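Local coordinates for protein triphenylmethane reductase (Citrobacter sp., PDB 2JL1) that binds NADP and probably uses the reduced cofactor to reduce triphenylmethane dyes, a reaction of interest for their bioremediation, at residues 7-12 with 31-36; 105-110 with 140-145. One frame throughout, in Å; residues are numbered along the deposited sequence.

Contact 1 of 2, residues 7-12 with 31-36. With NAP (NADP nicotinamide-adenine-dinucleotide phosphate), chain B.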
ATOM      1  N   GLY A   7      -4.990 -18.198   7.759  1.00 24.45           N
ATOM      2  CA  GLY A   7      -3.966 -18.572   8.759  1.00 25.92           C
ATOM      3  C   GLY A   7      -4.484 -19.425   9.934  1.00 26.17           C
ATOM      4  O   GLY A   7      -3.901 -19.433  11.043  1.00 25.49           O
ATOM      5  N   ALA A   8      -5.557 -20.173   9.681  1.00 26.31           N
ATOM      6  CA  ALA A   8      -6.301 -20.866  10.755  1.00 26.55           C
ATOM      7  C   ALA A   8      -5.539 -21.938  11.543  1.00 26.97           C
ATOM      8  O   ALA A   8      -5.910 -22.217  12.684  1.00 27.11           O
ATOM      9  CB  ALA A   8      -7.619 -21.423  10.241  1.00 26.88           C
ATOM     10  N   THR A   9      -4.504 -22.536  10.943  1.00 26.57           N
ATOM     11  CA  THR A   9      -3.652 -23.508  11.635  1.00 27.41           C
ATOM     12  C   THR A   9      -2.455 -22.839  12.329  1.00 27.04           C
ATOM     13  O   THR A   9      -1.681 -23.499  13.034  1.00 27.36           O
ATOM     14  CB  THR A   9      -3.101 -24.603  10.681  1.00 27.42           C
ATOM     15  OG1 THR A   9      -2.385 -23.980   9.606  1.00 30.27           O
ATOM     16  CG2 THR A   9      -4.219 -25.445  10.108  1.00 28.58           C
ATOM     17  N   GLY A  10      -2.296 -21.537  12.129  1.00 25.97           N
ATOM     18  CA  GLY A  10      -1.229 -20.797  12.796  1.00 25.71           C
ATOM     19  C   GLY A  10      -1.608 -20.511  14.234  1.00 25.75           C
ATOM     20  O   GLY A  10      -2.727 -20.823  14.666  1.00 25.39           O
ATOM     21  N   GLN A  11      -0.690 -19.899  14.978  1.00 25.80           N
ATOM     22  CA  GLN A  11      -0.897 -19.719  16.414  1.00 26.65           C
ATOM     23  C   GLN A  11      -2.022 -18.725  16.655  1.00 25.49           C
ATOM     24  O   GLN A  11      -2.966 -19.016  17.395  1.00 24.70           O
ATOM     25  CB  GLN A  11       0.419 -19.338  17.128  1.00 26.47           C
ATOM     26  CG  GLN A  11       1.539 -20.347  16.821  1.00 29.68           C
ATOM     27  CD  GLN A  11       2.846 -20.029  17.515  1.00 31.48           C
ATOM     28  OE1 GLN A  11       2.983 -20.257  18.714  1.00 36.78           O
ATOM     29  NE2 GLN A  11       3.817 -19.502  16.760  1.00 35.14           N
ATOM     30  N   LEU A  12      -1.969 -17.579  15.982  1.00 24.37           N
ATOM     31  CA  LEU A  12      -3.012 -16.569  16.180  1.00 23.56           C
ATOM     32  C   LEU A  12      -4.362 -17.053  15.684  1.00 22.39           C
ATOM     33  O   LEU A  12      -5.357 -16.895  16.377  1.00 23.35           O
ATOM     34  CB  LEU A  12      -2.642 -15.241  15.485  1.00 23.20           C
ATOM     35  CG  LEU A  12      -3.547 -14.026  15.737  1.00 24.29           C
ATOM     36  CD1 LEU A  12      -3.348 -13.459  17.154  1.00 25.69           C
ATOM     37  CD2 LEU A  12      -3.263 -12.927  14.688  1.00 22.68           C
ATOM     38  N   ALA A  31     -12.484 -22.331   8.595  1.00 25.54           N
ATOM     39  CA  ALA A  31     -11.044 -22.271   8.663  1.00 25.56           C
ATOM     40  C   ALA A  31     -10.520 -22.327   7.243  1.00 25.98           C
ATOM     41  O   ALA A  31     -10.812 -23.271   6.502  1.00 24.70           O
ATOM     42  CB  ALA A  31     -10.500 -23.419   9.481  1.00 26.04           C
ATOM     43  N   ILE A  32      -9.781 -21.290   6.854  1.00 25.78           N
ATOM     44  CA  ILE A  32      -9.129 -21.268   5.562  1.00 26.87           C
ATOM     45  C   ILE A  32      -7.646 -21.482   5.823  1.00 27.27           C
ATOM     46  O   ILE A  32      -7.021 -20.767   6.620  1.00 27.61           O
ATOM     47  CB  ILE A  32      -9.434 -19.975   4.765  1.00 27.09           C
ATOM     48  CG1 ILE A  32     -10.926 -19.918   4.428  1.00 28.24           C
ATOM     49  CG2 ILE A  32      -8.637 -19.946   3.467  1.00 27.31           C
ATOM     50  CD1 ILE A  32     -11.448 -18.543   4.072  1.00 29.40           C
ATOM     51  N   VAL A  33      -7.101 -22.493   5.163  1.00 27.85           N
ATOM     52  CA  VAL A  33      -5.765 -23.038   5.462  1.00 28.69           C
ATOM     53  C   VAL A  33      -4.995 -23.401   4.180  1.00 28.67           C
ATOM     54  O   VAL A  33      -5.594 -23.681   3.151  1.00 28.48           O
ATOM     55  CB  VAL A  33      -5.874 -24.333   6.362  1.00 28.27           C
ATOM     56  CG1 VAL A  33      -6.425 -24.008   7.724  1.00 29.38           C
ATOM     57  CG2 VAL A  33      -6.738 -25.396   5.710  1.00 28.35           C
ATOM     58  N   ARG A  34      -3.670 -23.395   4.249  1.00 29.67           N
ATOM     59  CA  ARG A  34      -2.832 -23.857   3.134  1.00 31.17           C
ATOM     60  C   ARG A  34      -2.682 -25.396   3.134  1.00 31.08           C
ATOM     61  O   ARG A  34      -2.723 -26.048   2.078  1.00 31.22           O
ATOM     62  CB  ARG A  34      -1.463 -23.156   3.195  1.00 31.49           C
ATOM     63  CG  ARG A  34      -0.443 -23.665   2.180  1.00 33.34           C
ATOM     64  CD  ARG A  34       0.843 -22.846   2.225  1.00 34.64           C
ATOM     65  NE  ARG A  34       1.487 -22.843   3.536  1.00 38.42           N
ATOM     66  CZ  ARG A  34       2.751 -22.475   3.741  1.00 41.25           C
ATOM     67  NH1 ARG A  34       3.503 -22.094   2.710  1.00 41.69           N
ATOM     68  NH2 ARG A  34       3.271 -22.495   4.970  1.00 41.95           N
ATOM     69  N   ASN A  35      -2.553 -25.973   4.324  1.00 31.12           N
ATOM     70  CA  ASN A  35      -2.275 -27.405   4.501  1.00 31.17           C
ATOM     71  C   ASN A  35      -3.513 -28.017   5.149  1.00 31.29           C
ATOM     72  O   ASN A  35      -3.729 -27.874   6.349  1.00 30.65           O
ATOM     73  CB  ASN A  35      -1.009 -27.561   5.382  1.00 31.21           C
ATOM     74  CG  ASN A  35      -0.608 -29.029   5.657  1.00 32.11           C
ATOM     75  OD1 ASN A  35      -1.327 -29.972   5.348  1.00 32.52           O
ATOM     76  ND2 ASN A  35       0.560 -29.201   6.267  1.00 34.34           N
ATOM     77  N   VAL A  36      -4.343 -28.685   4.345  1.00 31.68           N
ATOM     78  CA  VAL A  36      -5.626 -29.199   4.834  1.00 32.08           C
ATOM     79  C   VAL A  36      -5.494 -30.367   5.822  1.00 32.84           C
ATOM     80  O   VAL A  36      -6.369 -30.562   6.667  1.00 32.60           O
ATOM     81  CB  VAL A  36      -6.614 -29.531   3.681  1.00 32.37           C
ATOM     82  CG1 VAL A  36      -7.004 -28.254   2.945  1.00 32.51           C
ATOM     83  CG2 VAL A  36      -6.017 -30.555   2.727  1.00 31.53           C
TER
HETATM   84  PA  NAP B1288       2.162 -18.404  12.514  1.00 36.33           P
HETATM   85  O1A NAP B1288       3.566 -18.493  12.024  1.00 36.71           O
HETATM   86  O2A NAP B1288       1.821 -19.329  13.615  1.00 33.47           O
HETATM   87  O5B NAP B1288       1.119 -18.598  11.324  1.00 36.23           O
HETATM   88  C5B NAP B1288       1.301 -18.094  10.018  1.00 38.62           C
HETATM   89  C4B NAP B1288       0.147 -18.685   9.221  1.00 38.50           C
HETATM   90  O4B NAP B1288       0.202 -18.266   7.864  1.00 40.48           O
HETATM   91  C3B NAP B1288       0.259 -20.209   9.250  1.00 38.56           C
HETATM   92  O3B NAP B1288      -0.997 -20.766   9.539  1.00 35.97           O
HETATM   93  C2B NAP B1288       0.647 -20.570   7.844  1.00 39.72           C
HETATM   94  O2B NAP B1288       0.030 -21.754   7.446  1.00 43.53           O
HETATM   95  C1B NAP B1288       0.045 -19.421   7.062  1.00 37.27           C
HETATM   96  N9A NAP B1288       0.674 -19.341   5.737  1.00 35.60           N
HETATM   97  C8A NAP B1288       2.006 -19.280   5.433  1.00 35.30           C
HETATM   98  N7A NAP B1288       2.122 -19.228   4.085  1.00 36.35           N
HETATM   99  C5A NAP B1288       0.884 -19.281   3.539  1.00 34.60           C
HETATM  100  C6A NAP B1288       0.429 -19.271   2.221  1.00 35.09           C
HETATM  101  N6A NAP B1288       1.280 -19.206   1.200  1.00 34.45           N
HETATM  102  N1A NAP B1288      -0.925 -19.331   1.981  1.00 34.41           N
HETATM  103  C2A NAP B1288      -1.817 -19.414   3.028  1.00 33.61           C
HETATM  104  N3A NAP B1288      -1.367 -19.415   4.328  1.00 33.67           N
HETATM  105  C4A NAP B1288      -0.033 -19.356   4.573  1.00 34.70           C
HETATM  106  O3  NAP B1288       1.924 -16.865  12.978  1.00 34.94           O
HETATM  107  PN  NAP B1288       1.114 -16.264  14.233  1.00 35.18           P
HETATM  108  O1N NAP B1288      -0.205 -16.918  14.241  1.00 32.01           O
HETATM  109  O2N NAP B1288       1.980 -16.325  15.442  1.00 35.10           O
HETATM  110  O5D NAP B1288       0.877 -14.708  13.760  1.00 34.42           O
HETATM  111  C5D NAP B1288       0.019 -14.423  12.663  1.00 36.46           C
HETATM  112  C4D NAP B1288       0.574 -13.381  11.685  1.00 37.74           C
HETATM  113  O4D NAP B1288       0.948 -12.217  12.403  1.00 39.24           O
HETATM  114  C3D NAP B1288       1.839 -13.854  10.964  1.00 38.77           C
HETATM  115  O3D NAP B1288       1.610 -14.481   9.728  1.00 38.26           O
HETATM  116  C2D NAP B1288       2.671 -12.596  10.797  1.00 39.87           C
HETATM  117  O2D NAP B1288       2.425 -11.892   9.598  1.00 41.63           O
HETATM  118  C1D NAP B1288       2.192 -11.720  11.935  1.00 41.70           C
HETATM  119  N1N NAP B1288       3.238 -11.702  12.971  1.00 43.62           N
HETATM  120  C2N NAP B1288       3.113 -10.771  13.953  1.00 45.88           C
HETATM  121  C3N NAP B1288       4.070 -10.665  14.921  1.00 45.73           C
HETATM  122  C7N NAP B1288       3.954  -9.650  15.975  1.00 45.88           C
HETATM  123  O7N NAP B1288       4.929  -9.702  17.013  1.00 45.63           O
HETATM  124  N7N NAP B1288       2.978  -8.742  15.854  1.00 43.55           N
HETATM  125  C4N NAP B1288       5.137 -11.588  14.962  1.00 46.53           C
HETATM  126  C5N NAP B1288       5.199 -12.584  14.018  1.00 46.88           C
HETATM  127  C6N NAP B1288       4.263 -12.601  12.979  1.00 45.79           C
HETATM  128  P2B NAP B1288       0.773 -23.183   7.557  1.00 49.09           P
HETATM  129  O1X NAP B1288       0.302 -23.834   8.844  1.00 47.46           O
HETATM  130  O2X NAP B1288       2.286 -23.047   7.589  1.00 46.44           O
HETATM  131  O3X NAP B1288       0.328 -23.958   6.334  1.00 48.15           O
HETATM  132  O   HOH W   1      -3.904 -19.895   5.539  1.00 42.49           O
HETATM  133  O   HOH W   2      -2.241 -24.607   7.030  1.00 49.44           O

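Contact 2 of 2, residues 105-110 with 140-145. With NAP (NADP nicotinamide-adenine-dinucleotide phosphate), chain B; GOL (glycerol), chain F.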
ATOM      1  N   THR A 105      -5.293  -8.166  10.210  1.00 21.28           N
ATOM      2  CA  THR A 105      -4.309  -8.056  11.284  1.00 21.39           C
ATOM      3  C   THR A 105      -3.089  -7.283  10.784  1.00 22.24           C
ATOM      4  O   THR A 105      -2.176  -7.858  10.136  1.00 23.32           O
ATOM      5  CB  THR A 105      -3.843  -9.443  11.809  1.00 20.70           C
ATOM      6  OG1 THR A 105      -3.277 -10.190  10.738  1.00 19.72           O
ATOM      7  CG2 THR A 105      -5.027 -10.212  12.422  1.00 20.27           C
ATOM      8  N   GLY A 106      -3.077  -5.997  11.108  1.00 22.90           N
ATOM      9  CA  GLY A 106      -2.015  -5.069  10.699  1.00 22.27           C
ATOM     10  C   GLY A 106      -1.033  -4.896  11.839  1.00 23.27           C
ATOM     11  O   GLY A 106      -0.795  -5.824  12.606  1.00 23.89           O
ATOM     12  N   TYR A 107      -0.440  -3.720  11.928  1.00 23.39           N
ATOM     13  CA  TYR A 107       0.633  -3.479  12.889  1.00 24.02           C
ATOM     14  C   TYR A 107       0.382  -2.089  13.464  1.00 23.03           C
ATOM     15  O   TYR A 107       0.157  -1.138  12.710  1.00 22.99           O
ATOM     16  CB  TYR A 107       1.985  -3.613  12.188  1.00 24.66           C
ATOM     17  CG  TYR A 107       3.198  -3.381  13.056  1.00 25.93           C
ATOM     18  CD1 TYR A 107       3.418  -4.157  14.205  1.00 25.61           C
ATOM     19  CD2 TYR A 107       4.137  -2.404  12.720  1.00 27.68           C
ATOM     20  CE1 TYR A 107       4.547  -3.954  15.026  1.00 30.23           C
ATOM     21  CE2 TYR A 107       5.281  -2.189  13.533  1.00 29.16           C
ATOM     22  CZ  TYR A 107       5.474  -2.979  14.684  1.00 28.62           C
ATOM     23  OH  TYR A 107       6.580  -2.786  15.503  1.00 31.25           O
ATOM     24  N   ALA A 108       0.341  -1.998  14.797  1.00 22.31           N
ATOM     25  CA  ALA A 108      -0.014  -0.772  15.495  1.00 21.05           C
ATOM     26  C   ALA A 108       0.993   0.307  15.186  1.00 21.48           C
ATOM     27  O   ALA A 108       2.206   0.047  15.081  1.00 21.04           O
ATOM     28  CB  ALA A 108      -0.082  -1.011  17.001  1.00 22.06           C
ATOM     29  N   PHE A 109       0.489   1.516  15.044  1.00 20.73           N
ATOM     30  CA  PHE A 109       1.311   2.693  14.797  1.00 21.06           C
ATOM     31  C   PHE A 109       2.243   2.538  13.597  1.00 21.75           C
ATOM     32  O   PHE A 109       3.356   3.080  13.595  1.00 21.87           O
ATOM     33  CB  PHE A 109       2.051   3.103  16.070  1.00 21.31           C
ATOM     34  CG  PHE A 109       1.127   3.296  17.243  1.00 22.37           C
ATOM     35  CD1 PHE A 109       0.205   4.344  17.252  1.00 25.69           C
ATOM     36  CD2 PHE A 109       1.146   2.417  18.294  1.00 22.35           C
ATOM     37  CE1 PHE A 109      -0.668   4.526  18.335  1.00 27.22           C
ATOM     38  CE2 PHE A 109       0.287   2.586  19.383  1.00 22.19           C
ATOM     39  CZ  PHE A 109      -0.620   3.644  19.398  1.00 24.78           C
ATOM     40  N   ALA A 110       1.772   1.824  12.568  1.00 21.46           N
ATOM     41  CA  ALA A 110       2.635   1.473  11.425  1.00 22.60           C
ATOM     42  C   ALA A 110       3.283   2.711  10.770  1.00 23.37           C
ATOM     43  O   ALA A 110       4.459   2.664  10.355  1.00 24.61           O
ATOM     44  CB  ALA A 110       1.838   0.665  10.384  1.00 22.26           C
ATOM     45  N   ASN A 140      -2.206  -4.895  15.335  1.00 22.30           N
ATOM     46  CA  ASN A 140      -1.701  -5.612  16.504  1.00 21.64           C
ATOM     47  C   ASN A 140      -0.339  -5.095  16.947  1.00 21.22           C
ATOM     48  O   ASN A 140       0.476  -4.723  16.121  1.00 20.31           O
ATOM     49  CB  ASN A 140      -1.622  -7.118  16.228  1.00 20.70           C
ATOM     50  CG  ASN A 140      -2.992  -7.774  16.151  1.00 21.72           C
ATOM     51  OD1 ASN A 140      -4.008  -7.193  16.559  1.00 22.86           O
ATOM     52  ND2 ASN A 140      -3.031  -8.971  15.591  1.00 23.71           N
ATOM     53  N   ALA A 141      -0.109  -5.105  18.265  1.00 21.00           N
ATOM     54  CA  ALA A 141       1.219  -4.953  18.834  1.00 19.76           C
ATOM     55  C   ALA A 141       2.095  -6.176  18.529  1.00 21.29           C
ATOM     56  O   ALA A 141       1.600  -7.242  18.137  1.00 20.70           O
ATOM     57  CB  ALA A 141       1.104  -4.806  20.363  1.00 19.89           C
ATOM     58  N   LEU A 142       3.404  -6.022  18.728  1.00 21.25           N
ATOM     59  CA  LEU A 142       4.270  -7.181  18.857  1.00 22.06           C
ATOM     60  C   LEU A 142       3.698  -8.146  19.904  1.00 22.30           C
ATOM     61  O   LEU A 142       3.079  -7.703  20.871  1.00 21.20           O
ATOM     62  CB  LEU A 142       5.670  -6.743  19.269  1.00 23.42           C
ATOM     63  CG  LEU A 142       6.391  -5.769  18.327  1.00 24.97           C
ATOM     64  CD1 LEU A 142       7.710  -5.318  19.011  1.00 27.93           C
ATOM     65  CD2 LEU A 142       6.665  -6.460  16.957  1.00 29.31           C
ATOM     66  N   TYR A 143       3.890  -9.454  19.696  1.00 21.34           N
ATOM     67  CA  TYR A 143       3.435 -10.475  20.642  1.00 22.20           C
ATOM     68  C   TYR A 143       4.313 -10.545  21.883  1.00 21.72           C
ATOM     69  O   TYR A 143       5.513 -10.691  21.772  1.00 21.13           O
ATOM     70  CB  TYR A 143       3.408 -11.868  19.995  1.00 22.61           C
ATOM     71  CG  TYR A 143       2.561 -11.998  18.745  1.00 24.12           C
ATOM     72  CD1 TYR A 143       1.365 -11.308  18.620  1.00 25.40           C
ATOM     73  CD2 TYR A 143       2.940 -12.860  17.711  1.00 22.78           C
ATOM     74  CE1 TYR A 143       0.560 -11.427  17.454  1.00 27.31           C
ATOM     75  CE2 TYR A 143       2.156 -12.996  16.553  1.00 25.84           C
ATOM     76  CZ  TYR A 143       0.963 -12.284  16.446  1.00 26.78           C
ATOM     77  OH  TYR A 143       0.176 -12.418  15.340  1.00 28.30           O
ATOM     78  N   THR A 144       3.698 -10.449  23.063  1.00 21.80           N
ATOM     79  CA  THR A 144       4.418 -10.691  24.323  1.00 21.89           C
ATOM     80  C   THR A 144       5.071 -12.080  24.283  1.00 22.88           C
ATOM     81  O   THR A 144       6.168 -12.267  24.810  1.00 22.35           O
ATOM     82  CB  THR A 144       3.455 -10.600  25.495  1.00 22.25           C
ATOM     83  OG1 THR A 144       2.844  -9.313  25.478  1.00 20.80           O
ATOM     84  CG2 THR A 144       4.160 -10.818  26.849  1.00 18.76           C
ATOM     85  N   ASP A 145       4.401 -13.029  23.608  1.00 23.48           N
ATOM     86  CA  ASP A 145       4.860 -14.438  23.494  1.00 24.06           C
ATOM     87  C   ASP A 145       6.207 -14.552  22.807  1.00 24.38           C
ATOM     88  O   ASP A 145       6.906 -15.527  23.016  1.00 24.44           O
ATOM     89  CB  ASP A 145       3.857 -15.319  22.699  1.00 24.84           C
ATOM     90  CG  ASP A 145       2.402 -14.992  22.988  1.00 25.94           C
ATOM     91  OD1 ASP A 145       1.986 -13.832  22.813  1.00 23.35           O
ATOM     92  OD2 ASP A 145       1.636 -15.920  23.349  1.00 29.44           O
TER
HETATM   93  PA  NAP B1288       2.162 -18.404  12.514  1.00 36.33           P
HETATM   94  O1A NAP B1288       3.566 -18.493  12.024  1.00 36.71           O
HETATM   95  O2A NAP B1288       1.821 -19.329  13.615  1.00 33.47           O
HETATM   96  O5B NAP B1288       1.119 -18.598  11.324  1.00 36.23           O
HETATM   97  C5B NAP B1288       1.301 -18.094  10.018  1.00 38.62           C
HETATM   98  C4B NAP B1288       0.147 -18.685   9.221  1.00 38.50           C
HETATM   99  O4B NAP B1288       0.202 -18.266   7.864  1.00 40.48           O
HETATM  100  C3B NAP B1288       0.259 -20.209   9.250  1.00 38.56           C
HETATM  101  O3B NAP B1288      -0.997 -20.766   9.539  1.00 35.97           O
HETATM  102  C2B NAP B1288       0.647 -20.570   7.844  1.00 39.72           C
HETATM  103  O2B NAP B1288       0.030 -21.754   7.446  1.00 43.53           O
HETATM  104  C1B NAP B1288       0.045 -19.421   7.062  1.00 37.27           C
HETATM  105  N9A NAP B1288       0.674 -19.341   5.737  1.00 35.60           N
HETATM  106  C8A NAP B1288       2.006 -19.280   5.433  1.00 35.30           C
HETATM  107  N7A NAP B1288       2.122 -19.228   4.085  1.00 36.35           N
HETATM  108  C5A NAP B1288       0.884 -19.281   3.539  1.00 34.60           C
HETATM  109  C6A NAP B1288       0.429 -19.271   2.221  1.00 35.09           C
HETATM  110  N6A NAP B1288       1.280 -19.206   1.200  1.00 34.45           N
HETATM  111  N1A NAP B1288      -0.925 -19.331   1.981  1.00 34.41           N
HETATM  112  C2A NAP B1288      -1.817 -19.414   3.028  1.00 33.61           C
HETATM  113  N3A NAP B1288      -1.367 -19.415   4.328  1.00 33.67           N
HETATM  114  C4A NAP B1288      -0.033 -19.356   4.573  1.00 34.70           C
HETATM  115  O3  NAP B1288       1.924 -16.865  12.978  1.00 34.94           O
HETATM  116  PN  NAP B1288       1.114 -16.264  14.233  1.00 35.18           P
HETATM  117  O1N NAP B1288      -0.205 -16.918  14.241  1.00 32.01           O
HETATM  118  O2N NAP B1288       1.980 -16.325  15.442  1.00 35.10           O
HETATM  119  O5D NAP B1288       0.877 -14.708  13.760  1.00 34.42           O
HETATM  120  C5D NAP B1288       0.019 -14.423  12.663  1.00 36.46           C
HETATM  121  C4D NAP B1288       0.574 -13.381  11.685  1.00 37.74           C
HETATM  122  O4D NAP B1288       0.948 -12.217  12.403  1.00 39.24           O
HETATM  123  C3D NAP B1288       1.839 -13.854  10.964  1.00 38.77           C
HETATM  124  O3D NAP B1288       1.610 -14.481   9.728  1.00 38.26           O
HETATM  125  C2D NAP B1288       2.671 -12.596  10.797  1.00 39.87           C
HETATM  126  O2D NAP B1288       2.425 -11.892   9.598  1.00 41.63           O
HETATM  127  C1D NAP B1288       2.192 -11.720  11.935  1.00 41.70           C
HETATM  128  N1N NAP B1288       3.238 -11.702  12.971  1.00 43.62           N
HETATM  129  C2N NAP B1288       3.113 -10.771  13.953  1.00 45.88           C
HETATM  130  C3N NAP B1288       4.070 -10.665  14.921  1.00 45.73           C
HETATM  131  C7N NAP B1288       3.954  -9.650  15.975  1.00 45.88           C
HETATM  132  O7N NAP B1288       4.929  -9.702  17.013  1.00 45.63           O
HETATM  133  N7N NAP B1288       2.978  -8.742  15.854  1.00 43.55           N
HETATM  134  C4N NAP B1288       5.137 -11.588  14.962  1.00 46.53           C
HETATM  135  C5N NAP B1288       5.199 -12.584  14.018  1.00 46.88           C
HETATM  136  C6N NAP B1288       4.263 -12.601  12.979  1.00 45.79           C
HETATM  137  P2B NAP B1288       0.773 -23.183   7.557  1.00 49.09           P
HETATM  138  O1X NAP B1288       0.302 -23.834   8.844  1.00 47.46           O
HETATM  139  O2X NAP B1288       2.286 -23.047   7.589  1.00 46.44           O
HETATM  140  O3X NAP B1288       0.328 -23.958   6.334  1.00 48.15           O
HETATM  141  C1  GOL F1292       4.843  -2.260  18.382  1.00 29.60           C
HETATM  142  O1  GOL F1292       4.138  -3.181  19.206  1.00 22.96           O
HETATM  143  C2  GOL F1292       3.897  -1.236  17.719  1.00 27.61           C
HETATM  144  O2  GOL F1292       3.774  -0.085  18.497  1.00 26.70           O
HETATM  145  C3  GOL F1292       4.473  -0.794  16.371  1.00 29.18           C
HETATM  146  O3  GOL F1292       4.537   0.605  16.177  1.00 26.38           O

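Contact 1 of 2, residues 7-12 with 31-36
T9 divides its short side chain between the neighbouring strand and the cofactor: methyl CG2 packs crosswise on CG1 of V33 at 3.6 Å, while OG1 donates to O1X of the NADP 2'-phosphate at 2.8 Å. With chi1 at 57°, OG1 is flanked by both backbone branches and turns to the phosphate, while CG2 swings to the strand. The contact belongs to the first beta-alpha-beta unit of a Rossmann fold, where the glycine-rich turn 7-10 (GATG) leads into helix 11-20 and the end of strand 29-33 lies beside it. A8 CB reaches A31 CB at 3.6 Å and also touches V33 CG1, sealing the turn against the strand. The A8 amide sends a weak but nearly straight bond to I32 O (3.4 Å, 168°), and a water accepting from G7 N makes a weak second link to the same carbonyl. G7 takes a positive phi that suits glycine, and at G10, the N-cap, a CB would collide with the cofactor's O5B. The pyrophosphate can therefore sit close to the helix start, where Q11 N bonds O2A and L12 N bonds O1N, the latter at 2.6 Å. R34 reaches the 2'-phosphate with two nitrogens, NE to O3X and NH2 to O2X (2.9 Å); the phosphorus lies in the plane at the guanidinium edge. A bend at chi3 (58°) turns one guanidinium face to the adenine, N7A lying 3.3 Å above the guanidinium plane, over its centre. A second water donates to O3X and T9 OG1 and accepts from N35 N, joining both segments to the phosphate. Hydroxyl, guanidinium and water thus all converge on the 2'-phosphate, the group that distinguishes NADP from NAD, which is consistent with a preference for NADP.

Contact 2 of 2, residues 105-110 with 140-145
N140 O accepts the amide of A108 at 3.0 Å (161°), the donor standing well above the carbonyl plane, and Y107 CA makes a CA-H...O contact with the same oxygen. This is the parallel bridge between strands 101-107 and 135-140 of the Rossmann sheet, with Y107 paired to N140; one residue earlier, N140 N gives a weak bond to G106 O. The amide end of N140 crosses T105 obliquely, bringing ND2 to within 3.9 Å of both CB and CG2. With chi1 at 180° the Y107 ring extends away from its backbone N and brings CE1 to methyl CD2 of L142 at 3.8 Å; the Y107 hydroxyl is hydrogen-bonded to E259. Past the strand end, 141-143 forms the nicotinamide side of the cofactor pocket. The carboxamide is held by its N7N donating to A141 O (3.1 Å) and by Y143 N donating to O7N (2.9 Å), two bonds that should fix its rotation. One face of the Y143 ring covers this group, with C7N 3.7 Å above the ring centre. At the far end of the same ring, Y143 OH donates to O5D, the ester oxygen between the nicotinamide ribose and its phosphate, at 2.9 Å.

How the contacts relate
From the N terminus, strand 3-5 runs into segment 7-12 and helix 11-20, and strand 29-33 returns alongside, so contact 1 closes the first beta-alpha-beta loop of the sheet. The chain then adds strands 48-51 and 69-72 before contact 2 opens at the end of strand 101-107; helix 117-130 leads to strand 135-140, which closes it. The two loops follow in series, neither nesting nor crossing. Strands 3-5 and 101-107 flank strand 69-72, and NADP spans both contacts, its adenosine 2'-phosphate and pyrophosphate at contact 1 and its nicotinamide at contact 2. They meet directly at L12, whose CD2 packs on Y143 OH at 3.5 Å and touches T105 and N140.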